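Local coordinates for conserved hypothetical exported protein (Bacteroides fragilis, PDB 4JJA) that is of unestablished function but probably acts as a peptidoglycan beta-N-acetylmuramidase, at residues 248-256 with 283-291; 233-241 with 320-329. One frame throughout, in Å; residues are numbered along the deposited sequence.

How the contacts relate
Nesting is the relation between these two contacts: residues 248-256 and 283-291 of contact 1 both fall inside the long chain loop that contact 2 closes between 233-241 and 320-329. All four segments belong to the C-terminal NamZ domain, and the contact centres lie about 16 Å apart on the same side of the chain's centre. Contact 1 is antiparallel sheet; contact 2 joins the 3-10 segment 234-237, just after helix 224-233, to helix 325-329 and the loop leading into it. They meet directly, Tyr-254 stacking on Phe-236 and Leu-289 packing on Ile-233, and helix 305-314 touches side chains of both. The sheet edge and the helical part thus pack directly on each other.

Contact 1. Residues 248-256 with 283-291; sequences TLPFQVYGH and LCHGVNLSN
The Tyr-254 ring carries Val-287 over one face, in a CH-pi contact with CB 4.0 Å from the ring centroid, with the Phe-236 ring stacked on the opposite face, while CD1 of Leu-289 comes in at the edge, near the ring plane. Tyr-254 and Val-287 run side by side from a hydrogen-bonded pair of two antiparallel strands, and the tyrosine CG sits between its backbone N and carbonyl carbon (chi1 66°), laying the ring along the valine. CG2 of Val-287 reaches the Tyr-254 OH at 3.5 Å; that hydroxyl is hydrogen-bonded to Asp-309. Paired bonds join Tyr-254 with Val-287 and His-256 with His-285. Between them Gly-255 and Gly-286 bring their CA atoms to 4.0 Å. Beyond the strand end, Leu-289 N bonds to Gln-252 O at 2.8 Å. Here Asn-288 OD1 accepts from Ser-290 N, which makes an Asx turn, and also from Ser-290 OG, and CD1 of Leu-249 lies 3.7 Å from Ser-290 OG. A water donates to Gln-252 OE1 and Ser-290 O, tying the two loops together. Strand 284-288 is central in a three-stranded antiparallel sheet, with 265-266 along its other edge; Leu-289 packs on helix 224-233, and both Leu-289 and His-256 touch helix 305-314.

Contact 2. Residues 233-241 with 320-329; sequences ICLFEGTPV and FFRPFFELLV
Arg-322 reaches across the turn at Gly-238, and its side chain can be followed atom by atom in one of its two modelled conformers. CB lies 3.4 Å from Gly-238 O, the same oxygen that accepts a 2.8 Å hydrogen bond from Arg-322 N; CG stays against this carbonyl, and CD passes to Glu-237 O. The chain is extended from CG to NE (chi2 172°, chi3 164°), which carries the guanidinium over Thr-239 O, 3.1 Å from its plane. At the tip NH1 donates to Glu-237 O at 2.8 Å, with the oxygen 18° out of the guanidinium plane. The successive carbonyls of Glu-237 and Gly-238 are thus both gripped by one residue. Just beyond, Thr-239 OG1 accepts from Val-241 N, an ST turn, and also donates to Phe-236 O, on a lone pair in the carbonyl plane. That leaves the threonine CB over one face of the Phe-320 ring, 4.2 Å from its centroid, while Val-241 CG2 approaches CE1 of the same ring obliquely. Phe-320 O, buried beside Pro-240 CD, has no hydrogen-bonding partner. Closer to helix 325-329, Leu-328 CD1 presses on Gly-238 N at 3.5 Å.

Contact 1. Residues 248-256 with 283-291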
loop_
_atom_site.group_PDB
_atom_site.type_symbol
_atom_site.label_atom_id
_atom_site.label_comp_id
_atom_site.label_asym_id
_atom_site.label_seq_id
_atom_site.Cartn_x
_atom_site.Cartn_y
_atom_site.Cartn_z
ATOM N N THR A 248 1.053 -19.360 -9.613
ATOM C CA THR A 248 0.718 -18.394 -10.636
ATOM C C THR A 248 -0.377 -17.410 -10.248
ATOM O O THR A 248 -0.673 -16.499 -11.020
ATOM C CB THR A 248 0.344 -19.062 -11.938
ATOM O OG1 THR A 248 -0.867 -19.803 -11.765
ATOM C CG2 THR A 248 1.485 -19.956 -12.499
ATOM N N LEU A 249 -1.014 -17.584 -9.098
ATOM C CA LEU A 249 -2.190 -16.831 -8.709
ATOM C C LEU A 249 -2.090 -16.225 -7.299
ATOM O O LEU A 249 -3.007 -16.340 -6.489
ATOM C CB LEU A 249 -3.443 -17.724 -8.842
ATOM C CG LEU A 249 -3.813 -18.197 -10.222
ATOM C CD1 LEU A 249 -4.976 -19.204 -10.145
ATOM C CD2 LEU A 249 -4.127 -17.049 -11.157
ATOM N N PRO A 250 -0.979 -15.538 -7.005
ATOM C CA PRO A 250 -0.876 -14.949 -5.660
ATOM C C PRO A 250 -1.959 -13.929 -5.411
ATOM O O PRO A 250 -2.313 -13.137 -6.262
ATOM C CB PRO A 250 0.505 -14.313 -5.651
ATOM C CG PRO A 250 0.762 -13.993 -7.070
ATOM C CD PRO A 250 0.136 -15.140 -7.871
ATOM N N PHE A 251 -2.496 -13.978 -4.194
ATOM C CA PHE A 251 -3.591 -13.119 -3.750
ATOM C C PHE A 251 -4.892 -13.354 -4.479
ATOM O O PHE A 251 -5.843 -12.600 -4.288
ATOM C CB PHE A 251 -3.238 -11.628 -3.688
ATOM C CG PHE A 251 -2.252 -11.306 -2.598
ATOM C CD1 PHE A 251 -2.666 -11.134 -1.300
ATOM C CD2 PHE A 251 -0.920 -11.236 -2.864
ATOM C CE1 PHE A 251 -1.754 -10.881 -0.312
ATOM C CE2 PHE A 251 -0.032 -10.971 -1.874
ATOM C CZ PHE A 251 -0.425 -10.824 -0.601
ATOM N N GLN A 252 -4.995 -14.467 -5.217
ATOM C CA GLN A 252 -6.182 -14.760 -6.007
ATOM C C GLN A 252 -6.769 -16.128 -5.713
ATOM O O GLN A 252 -7.676 -16.584 -6.388
ATOM C CB GLN A 252 -5.871 -14.636 -7.497
ATOM C CG GLN A 252 -5.438 -13.238 -7.934
ATOM C CD GLN A 252 -4.607 -13.275 -9.181
ATOM O OE1 GLN A 252 -5.176 -13.295 -10.279
ATOM N NE2 GLN A 252 -3.290 -13.371 -9.046
ATOM N N VAL A 253 -6.198 -16.802 -4.704
ATOM C CA VAL A 253 -6.612 -18.120 -4.220
ATOM C C VAL A 253 -6.452 -18.158 -2.709
ATOM O O VAL A 253 -5.723 -17.316 -2.144
ATOM C CB VAL A 253 -5.785 -19.256 -4.889
ATOM C CG1 VAL A 253 -5.808 -19.218 -6.417
ATOM C CG2 VAL A 253 -4.344 -19.218 -4.355
ATOM N N TYR A 254 -7.077 -19.141 -2.072
ATOM C CA TYR A 254 -6.709 -19.445 -0.691
ATOM C C TYR A 254 -6.848 -20.927 -0.452
ATOM O O TYR A 254 -7.689 -21.585 -1.043
ATOM C CB TYR A 254 -7.487 -18.622 0.339
ATOM C CG TYR A 254 -8.955 -18.886 0.423
ATOM C CD1 TYR A 254 -9.849 -18.212 -0.423
ATOM C CD2 TYR A 254 -9.482 -19.777 1.342
ATOM C CE1 TYR A 254 -11.221 -18.396 -0.291
ATOM C CE2 TYR A 254 -10.836 -19.976 1.445
ATOM C CZ TYR A 254 -11.711 -19.293 0.644
ATOM O OH TYR A 254 -13.076 -19.484 0.744
ATOM N N GLY A 255 -5.994 -21.486 0.393
ATOM C CA GLY A 255 -6.097 -22.902 0.670
ATOM C C GLY A 255 -5.070 -23.348 1.692
ATOM O O GLY A 255 -4.204 -22.598 2.094
ATOM N N HIS A 256 -5.163 -24.619 2.090
ATOM C CA HIS A 256 -4.324 -25.141 3.156
ATOM C C HIS A 256 -4.318 -26.660 3.044
ATOM O O HIS A 256 -5.312 -27.253 2.608
ATOM C CB HIS A 256 -4.938 -24.702 4.506
ATOM C CG HIS A 256 -4.128 -25.047 5.703
ATOM N ND1 HIS A 256 -4.138 -26.313 6.249
ATOM C CD2 HIS A 256 -3.207 -24.326 6.381
ATOM C CE1 HIS A 256 -3.277 -26.343 7.241
ATOM N NE2 HIS A 256 -2.695 -25.155 7.353
ATOM N N LEU A 283 0.416 -29.732 -0.850
ATOM C CA LEU A 283 -0.791 -29.677 -1.595
ATOM C C LEU A 283 -1.823 -28.969 -0.726
ATOM O O LEU A 283 -2.195 -29.441 0.362
ATOM C CB LEU A 283 -1.310 -31.071 -2.003
ATOM C CG LEU A 283 -2.569 -31.056 -2.856
ATOM C CD1 LEU A 283 -2.323 -30.367 -4.193
ATOM C CD2 LEU A 283 -3.094 -32.505 -3.003
ATOM N N CYS A 284 -2.248 -27.792 -1.166
ATOM C CA CYS A 284 -3.241 -26.958 -0.505
ATOM C C CYS A 284 -4.583 -27.092 -1.184
ATOM O O CYS A 284 -4.684 -27.021 -2.415
ATOM C CB CYS A 284 -2.798 -25.500 -0.545
ATOM S SG CYS A 284 -1.302 -25.172 0.402
ATOM N N HIS A 285 -5.617 -27.296 -0.409
ATOM C CA HIS A 285 -6.971 -27.411 -0.897
ATOM C C HIS A 285 -7.701 -26.114 -0.586
ATOM O O HIS A 285 -7.552 -25.588 0.515
ATOM C CB HIS A 285 -7.645 -28.567 -0.201
ATOM C CG HIS A 285 -6.924 -29.857 -0.417
ATOM N ND1 HIS A 285 -6.970 -30.564 -1.595
ATOM C CD2 HIS A 285 -6.065 -30.526 0.390
ATOM C CE1 HIS A 285 -6.206 -31.634 -1.488
ATOM N NE2 HIS A 285 -5.628 -31.638 -0.309
ATOM N N GLY A 286 -8.508 -25.629 -1.525
ATOM C CA GLY A 286 -9.194 -24.397 -1.303
ATOM C C GLY A 286 -9.987 -23.869 -2.464
ATOM O O GLY A 286 -10.670 -24.634 -3.137
ATOM N N VAL A 287 -9.859 -22.566 -2.711
ATOM C CA VAL A 287 -10.751 -21.813 -3.581
ATOM C C VAL A 287 -9.959 -20.961 -4.535
ATOM O O VAL A 287 -8.977 -20.338 -4.151
ATOM C CB VAL A 287 -11.703 -20.938 -2.757
ATOM C CG1 VAL A 287 -12.608 -20.119 -3.615
ATOM C CG2 VAL A 287 -12.541 -21.791 -1.832
ATOM N N ASN A 288 -10.345 -20.995 -5.810
ATOM C CA ASN A 288 -9.735 -20.156 -6.849
ATOM C C ASN A 288 -10.669 -18.965 -7.105
ATOM O O ASN A 288 -11.781 -19.167 -7.561
ATOM C CB ASN A 288 -9.543 -21.016 -8.124
ATOM C CG ASN A 288 -8.845 -20.297 -9.249
ATOM O OD1 ASN A 288 -8.604 -19.118 -9.192
ATOM N ND2 ASN A 288 -8.602 -21.030 -10.348
ATOM N N LEU A 289 -10.188 -17.766 -6.813
ATOM C CA LEU A 289 -10.942 -16.529 -6.947
ATOM C C LEU A 289 -10.537 -15.772 -8.189
ATOM O O LEU A 289 -11.048 -14.670 -8.416
ATOM C CB LEU A 289 -10.805 -15.619 -5.705
ATOM C CG LEU A 289 -11.254 -16.280 -4.406
ATOM C CD1 LEU A 289 -10.809 -15.369 -3.227
ATOM C CD2 LEU A 289 -12.755 -16.570 -4.382
ATOM N N SER A 290 -9.655 -16.341 -9.000
ATOM C CA SER A 290 -9.020 -15.568 -10.077
ATOM C C SER A 290 -9.948 -15.253 -11.223
ATOM O O SER A 290 -9.574 -14.425 -12.047
ATOM C CB SER A 290 -7.779 -16.295 -10.574
ATOM O OG SER A 290 -8.101 -17.473 -11.256
ATOM N N ASN A 291 -11.101 -15.928 -11.283
ATOM C CA ASN A 291 -12.079 -15.689 -12.349
ATOM C C ASN A 291 -13.265 -14.821 -11.915
ATOM O O ASN A 291 -14.209 -14.594 -12.671
ATOM C CB ASN A 291 -12.565 -17.026 -12.959
ATOM C CG ASN A 291 -11.421 -17.860 -13.527
ATOM O OD1 ASN A 291 -11.254 -19.034 -13.161
ATOM N ND2 ASN A 291 -10.573 -17.238 -14.337
HETATM O O HOH W 1 -6.814 -13.446 -12.448
#

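Contact 2. Residues 233-241 with 320-329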
loop_
_atom_site.group_PDB
_atom_site.type_symbol
_atom_site.label_atom_id
_atom_site.label_comp_id
_atom_site.label_asym_id
_atom_site.label_seq_id
_atom_site.Cartn_x
_atom_site.Cartn_y
_atom_site.Cartn_z
ATOM N N ILE A 233 -7.968 -10.712 0.967
ATOM C CA ILE A 233 -7.133 -11.914 1.007
ATOM C C ILE A 233 -5.875 -11.754 1.852
ATOM O O ILE A 233 -5.444 -12.708 2.460
ATOM C CB ILE A 233 -6.822 -12.391 -0.450
ATOM C CG1 ILE A 233 -8.122 -12.800 -1.115
ATOM C CG2 ILE A 233 -5.805 -13.549 -0.510
ATOM C CD1 ILE A 233 -8.803 -14.030 -0.540
ATOM N N CYS A 234 -5.327 -10.556 1.967
ATOM C CA CYS A 234 -4.139 -10.351 2.783
ATOM C C CYS A 234 -4.430 -10.603 4.260
ATOM O O CYS A 234 -3.518 -10.878 5.005
ATOM C CB CYS A 234 -3.550 -8.928 2.592
ATOM S SG CYS A 234 -1.839 -8.777 3.134
ATOM N N LEU A 235 -5.702 -10.582 4.672
ATOM C CA LEU A 235 -6.021 -10.979 6.048
ATOM C C LEU A 235 -5.550 -12.373 6.388
ATOM O O LEU A 235 -5.316 -12.690 7.570
ATOM C CB LEU A 235 -7.510 -10.781 6.306
ATOM C CG LEU A 235 -8.013 -9.338 6.083
ATOM C CD1 LEU A 235 -9.528 -9.295 6.359
ATOM C CD2 LEU A 235 -7.274 -8.324 6.932
ATOM N N PHE A 236 -5.422 -13.230 5.384
ATOM C CA PHE A 236 -4.894 -14.561 5.618
ATOM C C PHE A 236 -3.456 -14.591 6.098
ATOM O O PHE A 236 -3.011 -15.599 6.631
ATOM C CB PHE A 236 -5.047 -15.481 4.405
ATOM C CG PHE A 236 -6.446 -15.972 4.143
ATOM C CD1 PHE A 236 -7.101 -16.745 5.074
ATOM C CD2 PHE A 236 -7.096 -15.720 2.946
ATOM C CE1 PHE A 236 -8.334 -17.288 4.809
ATOM C CE2 PHE A 236 -8.366 -16.243 2.672
ATOM C CZ PHE A 236 -8.981 -17.015 3.632
ATOM N N GLU A 237 -2.734 -13.496 5.966
ATOM C CA GLU A 237 -1.380 -13.440 6.532
ATOM C C GLU A 237 -1.427 -13.483 8.053
ATOM O O GLU A 237 -0.403 -13.690 8.671
ATOM C CB GLU A 237 -0.630 -12.229 6.024
ATOM C CG GLU A 237 -0.437 -12.386 4.498
ATOM C CD GLU A 237 0.754 -11.830 3.827
ATOM O OE1 GLU A 237 1.300 -10.856 4.299
ATOM O OE2 GLU A 237 1.084 -12.368 2.731
ATOM N N GLY A 238 -2.584 -13.259 8.658
ATOM C CA GLY A 238 -2.807 -13.449 10.084
ATOM C C GLY A 238 -3.289 -14.827 10.449
ATOM O O GLY A 238 -3.860 -14.962 11.540
ATOM N N THR A 239 -3.073 -15.817 9.579
ATOM C CA THR A 239 -3.551 -17.178 9.717
ATOM C C THR A 239 -2.515 -18.088 9.093
ATOM O O THR A 239 -1.601 -17.610 8.407
ATOM C CB THR A 239 -4.905 -17.402 8.971
ATOM O OG1 THR A 239 -4.654 -17.593 7.566
ATOM C CG2 THR A 239 -5.926 -16.284 9.216
ATOM N N PRO A 240 -2.678 -19.422 9.186
ATOM C CA PRO A 240 -1.790 -20.346 8.465
ATOM C C PRO A 240 -2.160 -20.642 7.013
ATOM O O PRO A 240 -1.508 -21.443 6.352
ATOM C CB PRO A 240 -1.874 -21.622 9.287
ATOM C CG PRO A 240 -2.793 -21.382 10.350
ATOM C CD PRO A 240 -3.492 -20.110 10.176
ATOM N N VAL A 241 -3.224 -20.033 6.526
ATOM C CA VAL A 241 -3.764 -20.330 5.196
ATOM C C VAL A 241 -2.850 -19.705 4.140
ATOM O O VAL A 241 -2.433 -18.560 4.263
ATOM C CB VAL A 241 -5.206 -19.786 5.073
ATOM C CG1 VAL A 241 -5.753 -19.969 3.719
ATOM C CG2 VAL A 241 -6.098 -20.420 6.122
ATOM N N PHE A 320 -6.232 -20.823 14.664
ATOM C CA PHE A 320 -6.324 -20.303 13.288
ATOM C C PHE A 320 -5.811 -18.875 13.159
ATOM O O PHE A 320 -5.309 -18.470 12.114
ATOM C CB PHE A 320 -7.794 -20.379 12.870
ATOM C CG PHE A 320 -8.070 -19.818 11.506
ATOM C CD1 PHE A 320 -7.921 -20.603 10.349
ATOM C CD2 PHE A 320 -8.547 -18.543 11.380
ATOM C CE1 PHE A 320 -8.210 -20.075 9.116
ATOM C CE2 PHE A 320 -8.852 -18.049 10.144
ATOM C CZ PHE A 320 -8.682 -18.821 9.039
ATOM N N PHE A 321 -6.007 -18.079 14.196
ATOM C CA PHE A 321 -5.645 -16.652 14.167
ATOM C C PHE A 321 -4.308 -16.482 14.835
ATOM O O PHE A 321 -4.191 -16.701 16.028
ATOM C CB PHE A 321 -6.684 -15.753 14.847
ATOM C CG PHE A 321 -8.034 -15.796 14.208
ATOM C CD1 PHE A 321 -8.317 -15.064 13.104
ATOM C CD2 PHE A 321 -9.059 -16.593 14.765
ATOM C CE1 PHE A 321 -9.589 -15.125 12.519
ATOM C CE2 PHE A 321 -10.306 -16.646 14.212
ATOM C CZ PHE A 321 -10.585 -15.899 13.085
ATOM N N ARG A 322 -3.306 -16.070 14.081
ATOM C CA ARG A 322 -1.998 -15.729 14.621
ATOM C C ARG A 322 -2.178 -14.622 15.653
ATOM O O ARG A 322 -3.094 -13.811 15.535
ATOM C CB ARG A 322 -1.113 -15.216 13.499
ATOM C CG ARG A 322 -0.701 -16.361 12.563
ATOM C CD ARG A 322 0.007 -15.964 11.346
ATOM N NE ARG A 322 0.675 -17.093 10.713
ATOM C CZ ARG A 322 1.341 -17.028 9.559
ATOM N NH1 ARG A 322 1.324 -15.896 8.837
ATOM N NH2 ARG A 322 1.954 -18.133 9.106
ATOM N N PRO A 323 -1.247 -14.481 16.622
ATOM C CA PRO A 323 -1.356 -13.390 17.575
ATOM C C PRO A 323 -1.536 -12.023 16.891
ATOM O O PRO A 323 -2.296 -11.159 17.369
ATOM C CB PRO A 323 -0.063 -13.508 18.346
ATOM C CG PRO A 323 0.204 -14.976 18.358
ATOM C CD PRO A 323 -0.181 -15.443 16.973
ATOM N N PHE A 324 -0.819 -11.843 15.798
ATOM C CA PHE A 324 -0.778 -10.571 15.103
ATOM C C PHE A 324 -1.892 -10.345 14.114
ATOM O O PHE A 324 -1.862 -9.338 13.403
ATOM C CB PHE A 324 0.607 -10.314 14.552
ATOM C CG PHE A 324 1.103 -11.397 13.636
ATOM C CD1 PHE A 324 0.719 -11.433 12.299
ATOM C CD2 PHE A 324 1.946 -12.392 14.110
ATOM C CE1 PHE A 324 1.188 -12.405 11.462
ATOM C CE2 PHE A 324 2.425 -13.374 13.233
ATOM C CZ PHE A 324 2.036 -13.342 11.930
ATOM N N PHE A 325 -2.901 -11.235 14.060
ATOM C CA PHE A 325 -4.076 -10.954 13.272
ATOM C C PHE A 325 -4.611 -9.536 13.585
ATOM O O PHE A 325 -4.984 -8.813 12.674
ATOM C CB PHE A 325 -5.112 -12.038 13.552
ATOM C CG PHE A 325 -6.415 -11.875 12.834
ATOM C CD1 PHE A 325 -6.503 -12.148 11.489
ATOM C CD2 PHE A 325 -7.512 -11.415 13.489
ATOM C CE1 PHE A 325 -7.693 -11.985 10.821
ATOM C CE2 PHE A 325 -8.710 -11.254 12.864
ATOM C CZ PHE A 325 -8.828 -11.524 11.508
ATOM N N GLU A 326 -4.625 -9.169 14.859
ATOM C CA GLU A 326 -5.150 -7.885 15.274
ATOM C C GLU A 326 -4.357 -6.710 14.718
ATOM O O GLU A 326 -4.894 -5.611 14.537
ATOM C CB GLU A 326 -5.270 -7.802 16.782
ATOM C CG GLU A 326 -6.517 -8.463 17.352
ATOM C CD GLU A 326 -6.606 -9.945 17.220
ATOM O OE1 GLU A 326 -5.559 -10.622 17.024
ATOM O OE2 GLU A 326 -7.719 -10.470 17.353
ATOM N N LEU A 327 -3.048 -6.916 14.501
ATOM C CA LEU A 327 -2.251 -5.871 13.912
ATOM C C LEU A 327 -2.641 -5.557 12.465
ATOM O O LEU A 327 -2.498 -4.426 12.009
ATOM C CB LEU A 327 -0.756 -6.171 14.030
ATOM C CG LEU A 327 -0.262 -6.477 15.467
ATOM C CD1 LEU A 327 1.259 -6.712 15.488
ATOM C CD2 LEU A 327 -0.631 -5.385 16.467
ATOM N N LEU A 328 -3.143 -6.572 11.766
ATOM C CA LEU A 328 -3.646 -6.429 10.397
ATOM C C LEU A 328 -5.059 -5.854 10.365
ATOM O O LEU A 328 -5.314 -4.896 9.665
ATOM C CB LEU A 328 -3.570 -7.756 9.641
ATOM C CG LEU A 328 -2.156 -8.283 9.366
ATOM C CD1 LEU A 328 -2.211 -9.760 8.917
ATOM C CD2 LEU A 328 -1.436 -7.464 8.315
ATOM N N VAL A 329 -5.964 -6.439 11.163
ATOM C CA VAL A 329 -7.366 -6.007 11.094
ATOM C C VAL A 329 -7.633 -4.734 11.855
ATOM O O VAL A 329 -8.477 -3.931 11.448
ATOM C CB VAL A 329 -8.367 -7.073 11.553
ATOM C CG1 VAL A 329 -8.418 -8.118 10.506
ATOM C CG2 VAL A 329 -8.022 -7.696 12.884
#